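Enoyl-CoA hydratase subunit II (Geobacillus kaustophilus, PDB 2EJ5) probably catalyses the reversible addition of water to the double bond of enoyl-CoA thioesters, perhaps in the breakdown of phenylacetic acid. Local coordinates at residues 18-21 with 22-25; 128-131 with 132-135; 76-79 with 80-84. All coordinates share one frame; numbering follows the deposited sequence.

Contact 1. Residues 18-21 with 22-25; sequences LNRP and DQLN
Asn25 turns its carboxamide back on the chain that precedes it, and OD1 takes the backbone N of Arg20 at 2.9 Å. The donor lies in the plane of the amide, on a lone pair of OD1. With chi1 at -48° the CG of Asn25 stands beside its own backbone N, opposite the carbonyl carbon, which turns the amide toward Leu18 and Arg20. Its other end is tied down as well, because ND2 donates to the carbonyls of Ala56 and Phe60. One buried amide is therefore gripped from both ends, and its rotation is fixed. Next to it, the CB atoms of Leu18 and Asn25 pack 3.8 Å apart.

The carbonyl of Arg20 is the second anchor of this compact side. Gln23 N and Asn25 N both donate to Arg20 O, each from 2.9 Å, and they arrive on opposite faces of the carbonyl plane. Together with the bond from Leu24 N to Pro21 O, these close a short run of turns, 3-10 in character at Pro21 and Asp22. The stretch belongs to the Asn-Arg-Pro...Asn-Ala signature familiar from crotonase-family enzymes.

Toward solvent the packing slackens. Gln23 bends at chi2 (83°) and brings OE1 over the centre of the Arg20 guanidinium, 3.4 Å from CZ; the amide and guanidinium planes are only 25° apart. The oxygen lies over the flat face, and the angle at NH2 is too poor for a hydrogen bond; NH1 bonds to the carbonyl of Ala26 and forms a salt bridge with Asp65. Pro21, Asp22 and Leu24 are exposed on this side.

The turn follows directly on strand 13-18, whose last residue, Leu18, bonds through its backbone to Thr54 of strand 50-55 and to Ala56 just beyond it, while its side chain rests on Met31 and Val35 of helix 29-44.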
# COMPACT_ATOMS: atom_id res chain seq x y z
N LEU A 18 -25.95 8.96 -12.41
CA LEU A 18 -26.37 7.67 -12.94
C LEU A 18 -27.88 7.54 -12.74
O LEU A 18 -28.36 7.70 -11.62
CB LEU A 18 -25.68 6.53 -12.20
CG LEU A 18 -24.15 6.63 -12.08
CD1 LEU A 18 -23.60 5.38 -11.38
CD2 LEU A 18 -23.47 6.87 -13.45
N ASN A 19 -28.62 7.20 -13.80
CA ASN A 19 -30.07 7.47 -13.82
C ASN A 19 -30.97 6.31 -14.32
O ASN A 19 -31.66 6.43 -15.33
CB ASN A 19 -30.30 8.77 -14.61
CG ASN A 19 -31.61 9.47 -14.26
OD1 ASN A 19 -32.23 9.18 -13.25
ND2 ASN A 19 -32.01 10.43 -15.11
N ARG A 20 -30.93 5.18 -13.62
CA ARG A 20 -31.87 4.07 -13.82
C ARG A 20 -32.33 3.71 -12.43
O ARG A 20 -32.12 2.61 -11.94
CB ARG A 20 -31.21 2.87 -14.53
CG ARG A 20 -30.84 3.18 -15.99
CD ARG A 20 -30.24 1.99 -16.74
NE ARG A 20 -31.20 0.92 -17.03
CZ ARG A 20 -31.17 -0.29 -16.47
NH1 ARG A 20 -30.22 -0.60 -15.59
NH2 ARG A 20 -32.10 -1.20 -16.78
N PRO A 21 -32.98 4.67 -11.76
CA PRO A 21 -33.32 4.49 -10.36
C PRO A 21 -34.14 3.23 -10.08
O PRO A 21 -33.96 2.62 -9.04
CB PRO A 21 -34.06 5.79 -9.98
CG PRO A 21 -34.51 6.37 -11.27
CD PRO A 21 -33.44 5.98 -12.27
N ASP A 22 -35.04 2.83 -10.98
CA ASP A 22 -35.83 1.61 -10.71
C ASP A 22 -34.98 0.33 -10.65
O ASP A 22 -35.36 -0.67 -10.01
CB ASP A 22 -36.97 1.42 -11.73
CG ASP A 22 -37.75 2.70 -11.99
OD1 ASP A 22 -37.74 3.61 -11.13
OD2 ASP A 22 -38.37 2.79 -13.08
N GLN A 23 -33.83 0.35 -11.31
CA GLN A 23 -32.92 -0.80 -11.28
C GLN A 23 -31.65 -0.48 -10.47
O GLN A 23 -30.60 -1.08 -10.70
CB GLN A 23 -32.57 -1.21 -12.71
CG GLN A 23 -33.80 -1.49 -13.63
CD GLN A 23 -34.41 -0.23 -14.24
OE1 GLN A 23 -33.71 0.76 -14.50
NE2 GLN A 23 -35.71 -0.26 -14.48
N LEU A 24 -31.76 0.49 -9.54
CA LEU A 24 -30.67 0.89 -8.64
C LEU A 24 -29.43 1.34 -9.42
O LEU A 24 -28.28 1.04 -9.03
CB LEU A 24 -30.35 -0.23 -7.63
CG LEU A 24 -31.45 -0.80 -6.72
CD1 LEU A 24 -31.01 -2.08 -6.01
CD2 LEU A 24 -31.95 0.23 -5.72
N ASN A 25 -29.70 2.03 -10.53
CA ASN A 25 -28.69 2.58 -11.43
C ASN A 25 -27.71 1.51 -11.98
O ASN A 25 -26.55 1.79 -12.27
CB ASN A 25 -28.00 3.81 -10.78
CG ASN A 25 -29.02 4.79 -10.18
OD1 ASN A 25 -29.98 5.16 -10.86
ND2 ASN A 25 -28.83 5.18 -8.92

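Contact 2. Residues 128-131 with 132-135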
# COMPACT_ATOMS: atom_id res chain seq x y z
N ALA A 128 -20.74 -3.20 -1.26
CA ALA A 128 -21.00 -4.62 -1.30
C ALA A 128 -20.13 -5.30 -2.37
O ALA A 128 -20.42 -5.19 -3.55
CB ALA A 128 -22.53 -4.86 -1.56
N PRO A 129 -19.04 -6.00 -1.96
CA PRO A 129 -18.21 -6.66 -2.98
C PRO A 129 -18.87 -8.00 -3.31
O PRO A 129 -18.41 -9.05 -2.85
CB PRO A 129 -16.86 -6.85 -2.29
CG PRO A 129 -17.09 -6.69 -0.81
CD PRO A 129 -18.53 -6.22 -0.60
N ALA A 130 -19.94 -7.93 -4.07
CA ALA A 130 -20.92 -9.00 -4.12
C ALA A 130 -20.62 -10.07 -5.17
O ALA A 130 -21.26 -11.14 -5.16
CB ALA A 130 -22.31 -8.42 -4.36
N PHE A 131 -19.67 -9.79 -6.06
CA PHE A 131 -19.30 -10.70 -7.17
C PHE A 131 -19.21 -12.19 -6.74
O PHE A 131 -19.84 -13.08 -7.36
CB PHE A 131 -17.95 -10.26 -7.77
CG PHE A 131 -17.85 -8.79 -8.09
CD1 PHE A 131 -18.20 -8.32 -9.34
CD2 PHE A 131 -17.31 -7.90 -7.13
CE1 PHE A 131 -18.04 -6.97 -9.69
CE2 PHE A 131 -17.17 -6.55 -7.43
CZ PHE A 131 -17.53 -6.07 -8.73
N ILE A 132 -18.48 -12.45 -5.66
CA ILE A 132 -18.21 -13.82 -5.20
C ILE A 132 -19.49 -14.65 -4.93
O ILE A 132 -19.51 -15.88 -5.16
CB ILE A 132 -17.25 -13.88 -3.98
CG1 ILE A 132 -16.73 -15.32 -3.76
CG2 ILE A 132 -17.91 -13.30 -2.67
CD1 ILE A 132 -15.75 -15.78 -4.86
N HIS A 133 -20.55 -13.98 -4.49
CA HIS A 133 -21.80 -14.70 -4.19
C HIS A 133 -22.54 -15.23 -5.42
O HIS A 133 -23.42 -16.06 -5.30
CB HIS A 133 -22.71 -13.85 -3.30
CG HIS A 133 -21.99 -13.29 -2.11
ND1 HIS A 133 -21.34 -14.08 -1.19
CD2 HIS A 133 -21.82 -12.01 -1.69
CE1 HIS A 133 -20.81 -13.32 -0.25
NE2 HIS A 133 -21.08 -12.06 -0.53
N VAL A 134 -22.18 -14.73 -6.60
CA VAL A 134 -22.64 -15.35 -7.86
C VAL A 134 -21.49 -16.07 -8.59
O VAL A 134 -21.55 -16.31 -9.79
CB VAL A 134 -23.43 -14.36 -8.78
CG1 VAL A 134 -24.75 -13.93 -8.09
CG2 VAL A 134 -22.63 -13.12 -9.14
N GLY A 135 -20.44 -16.41 -7.85
CA GLY A 135 -19.32 -17.15 -8.45
C GLY A 135 -18.46 -16.41 -9.45
O GLY A 135 -17.70 -17.05 -10.23
O HOH W 1 -16.62 -10.50 -4.45
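His133 folds back over the peptide of Ala130. CB sits 3.6 Å from Ala130 O. The next atom, CG, is 3.8 Å from Ala130 O and stands beside the backbone N of His133 (chi1 -50°), a torsion that carries the ring back along the preceding chain instead of outward. CD2 then also lies 3.6 Å from Ala130 O and has the CA of Ala130 as a second neighbour. The carbonyl approaches the imidazole obliquely. One face of the ring is covered by CG2 of Ile132, 3.7 Å above the plane and over its centre. At the tip, NE2 is hydrogen-bonded to the carbonyl of Gly162, so the imidazole is held at its far end too.

The backbone beneath makes a tight succession of turns. Pro129 is the centre of an inverse gamma turn, closed by a weak bond from Ala130 N to Ala128 O, and a 3-10 segment follows. Its rungs run from His133 N to Ala130 O and from Val134 N to Phe131 O, both 3.0 Å. Gly135 N also bonds to Ile132 O.

A water fills the corner between the two turns: it donates to Pro129 O at 2.8 Å and accepts from Ile132 N at 3.0 Å. This occupies an amide that the first 3-10 rung passes by, and the water lies at the edge of the Phe131 ring, in its plane. Phe131 itself leaves the turn toward Met110 and Ser111 of helix 108-115, and meets the ring of His142 edge-to-face. On the outer side, Ile132 packs on Ala203 of the second subunit, and Val134 O accepts a hydrogen bond from ND1 of His239 in that same neighbouring chain.

Contact 3. Residues 76-79 with 80-84; sequences GDVL and RSRYA
The Arg80 guanidinium has Gly76 O over one face and Asp77 OD1 at its edge, in plane. NH1 meets OD1 of Asp77 at 3.2 Å in a salt bridge whose hydrogen bond is weak; the carboxylate is turned 67° from the guanidinium. Arg80 gets there by a first torsion of 79°, which sets CG between the backbone N and the carbonyl carbon, and a bend at chi3 then curls the chain back toward the helix start. Arg82 has CE2 of Tyr83 over one face of its guanidinium, toward the rim. In turn, Val78 O lies at the edge of the Tyr83 ring, and Val78 CG1 touches Tyr83 CE2 at 4.0 Å.

Beneath the side chains the helix widens. Leu79 O takes Ala84 N at 2.8 Å, a pi-type rung five residues on, while the ordinary alpha bond from Tyr83 N is weak. Two residues earlier, Asp77 O accepts from both Ser81 N and Ser81 OG (2.6 Å for OG), from opposite faces of its plane.

Glu64 receives both a salt bridge from Arg82 NH2 and a hydrogen bond from Tyr83 OH. These contacts lie on helix 75-92, with Arg82 and Tyr83 resting on helix 29-44 and Leu79 and Arg80 packing against Gln230 and Ala227 of the second subunit.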
# COMPACT_ATOMS: atom_id res chain seq x y z
N GLY A 76 -16.36 -11.95 -20.65
CA GLY A 76 -15.17 -11.26 -21.12
C GLY A 76 -15.49 -10.14 -22.08
O GLY A 76 -14.95 -9.03 -21.96
N ASP A 77 -16.34 -10.45 -23.06
CA ASP A 77 -16.77 -9.52 -24.09
C ASP A 77 -17.56 -8.37 -23.48
O ASP A 77 -17.41 -7.24 -23.90
CB ASP A 77 -17.66 -10.23 -25.15
CG ASP A 77 -16.90 -11.34 -25.92
OD1 ASP A 77 -15.65 -11.21 -26.09
OD2 ASP A 77 -17.56 -12.33 -26.35
N VAL A 78 -18.44 -8.68 -22.52
CA VAL A 78 -19.15 -7.64 -21.77
C VAL A 78 -18.10 -6.64 -21.21
O VAL A 78 -18.12 -5.44 -21.52
CB VAL A 78 -20.04 -8.25 -20.64
CG1 VAL A 78 -20.48 -7.20 -19.65
CG2 VAL A 78 -21.25 -8.95 -21.25
N LEU A 79 -17.13 -7.15 -20.47
CA LEU A 79 -16.07 -6.29 -19.91
C LEU A 79 -15.25 -5.50 -20.94
O LEU A 79 -15.11 -4.27 -20.80
CB LEU A 79 -15.16 -7.08 -18.96
CG LEU A 79 -15.81 -7.36 -17.61
CD1 LEU A 79 -15.12 -8.52 -16.89
CD2 LEU A 79 -15.86 -6.08 -16.72
N ARG A 80 -14.72 -6.17 -21.97
CA ARG A 80 -13.85 -5.44 -22.90
C ARG A 80 -14.61 -4.46 -23.77
O ARG A 80 -14.08 -3.41 -24.14
CB ARG A 80 -12.91 -6.36 -23.71
CG ARG A 80 -13.50 -7.08 -24.88
CD ARG A 80 -12.39 -7.88 -25.65
NE ARG A 80 -11.52 -8.66 -24.75
CZ ARG A 80 -11.82 -9.85 -24.26
NH1 ARG A 80 -12.97 -10.44 -24.56
NH2 ARG A 80 -10.96 -10.47 -23.45
N SER A 81 -15.87 -4.76 -24.09
CA SER A 81 -16.58 -3.88 -25.03
C SER A 81 -17.34 -2.73 -24.37
O SER A 81 -17.43 -1.64 -24.94
CB SER A 81 -17.53 -4.69 -25.89
OG SER A 81 -18.56 -5.18 -25.08
N ARG A 82 -17.88 -2.97 -23.19
CA ARG A 82 -18.65 -1.97 -22.43
C ARG A 82 -17.83 -1.26 -21.34
O ARG A 82 -17.79 -0.00 -21.29
CB ARG A 82 -19.87 -2.65 -21.81
CG ARG A 82 -20.99 -3.04 -22.82
CD ARG A 82 -22.07 -3.91 -22.16
NE ARG A 82 -22.53 -3.30 -20.92
CZ ARG A 82 -23.25 -3.89 -19.98
NH1 ARG A 82 -23.66 -5.15 -20.08
NH2 ARG A 82 -23.56 -3.21 -18.88
N TYR A 83 -17.23 -2.04 -20.44
CA TYR A 83 -16.63 -1.49 -19.20
C TYR A 83 -15.23 -0.91 -19.41
O TYR A 83 -14.90 0.10 -18.83
CB TYR A 83 -16.61 -2.54 -18.08
CG TYR A 83 -17.94 -2.78 -17.43
CD1 TYR A 83 -18.30 -2.13 -16.24
CD2 TYR A 83 -18.87 -3.66 -18.01
CE1 TYR A 83 -19.55 -2.33 -15.63
CE2 TYR A 83 -20.14 -3.87 -17.41
CZ TYR A 83 -20.46 -3.20 -16.23
OH TYR A 83 -21.67 -3.46 -15.63
N ALA A 84 -14.40 -1.57 -20.23
CA ALA A 84 -13.03 -1.09 -20.50
C ALA A 84 -12.96 0.37 -21.01
O ALA A 84 -12.21 1.16 -20.44
CB ALA A 84 -12.25 -2.08 -21.43

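How the contacts relate
All three contacts are partly buried and lie well out from the centre of the chain, with centres 18 to 20 Å apart and no atoms touching. Contact 1 follows an inner strand of the main sheet and stays within its own subunit, whereas contacts 2 and 3 both reach the second subunit. Helix 29-44 is shared by contacts 1 and 3, and Asp139 is touched from both contact 2 and contact 3. Their chemistry follows: a buried amide pins the turns of 18-25, a water and an imidazole settle those of 128-135, and the stretch 76-84 of helix 75-92 relies on backbone rungs, one of them widened, with ion pairs along its side.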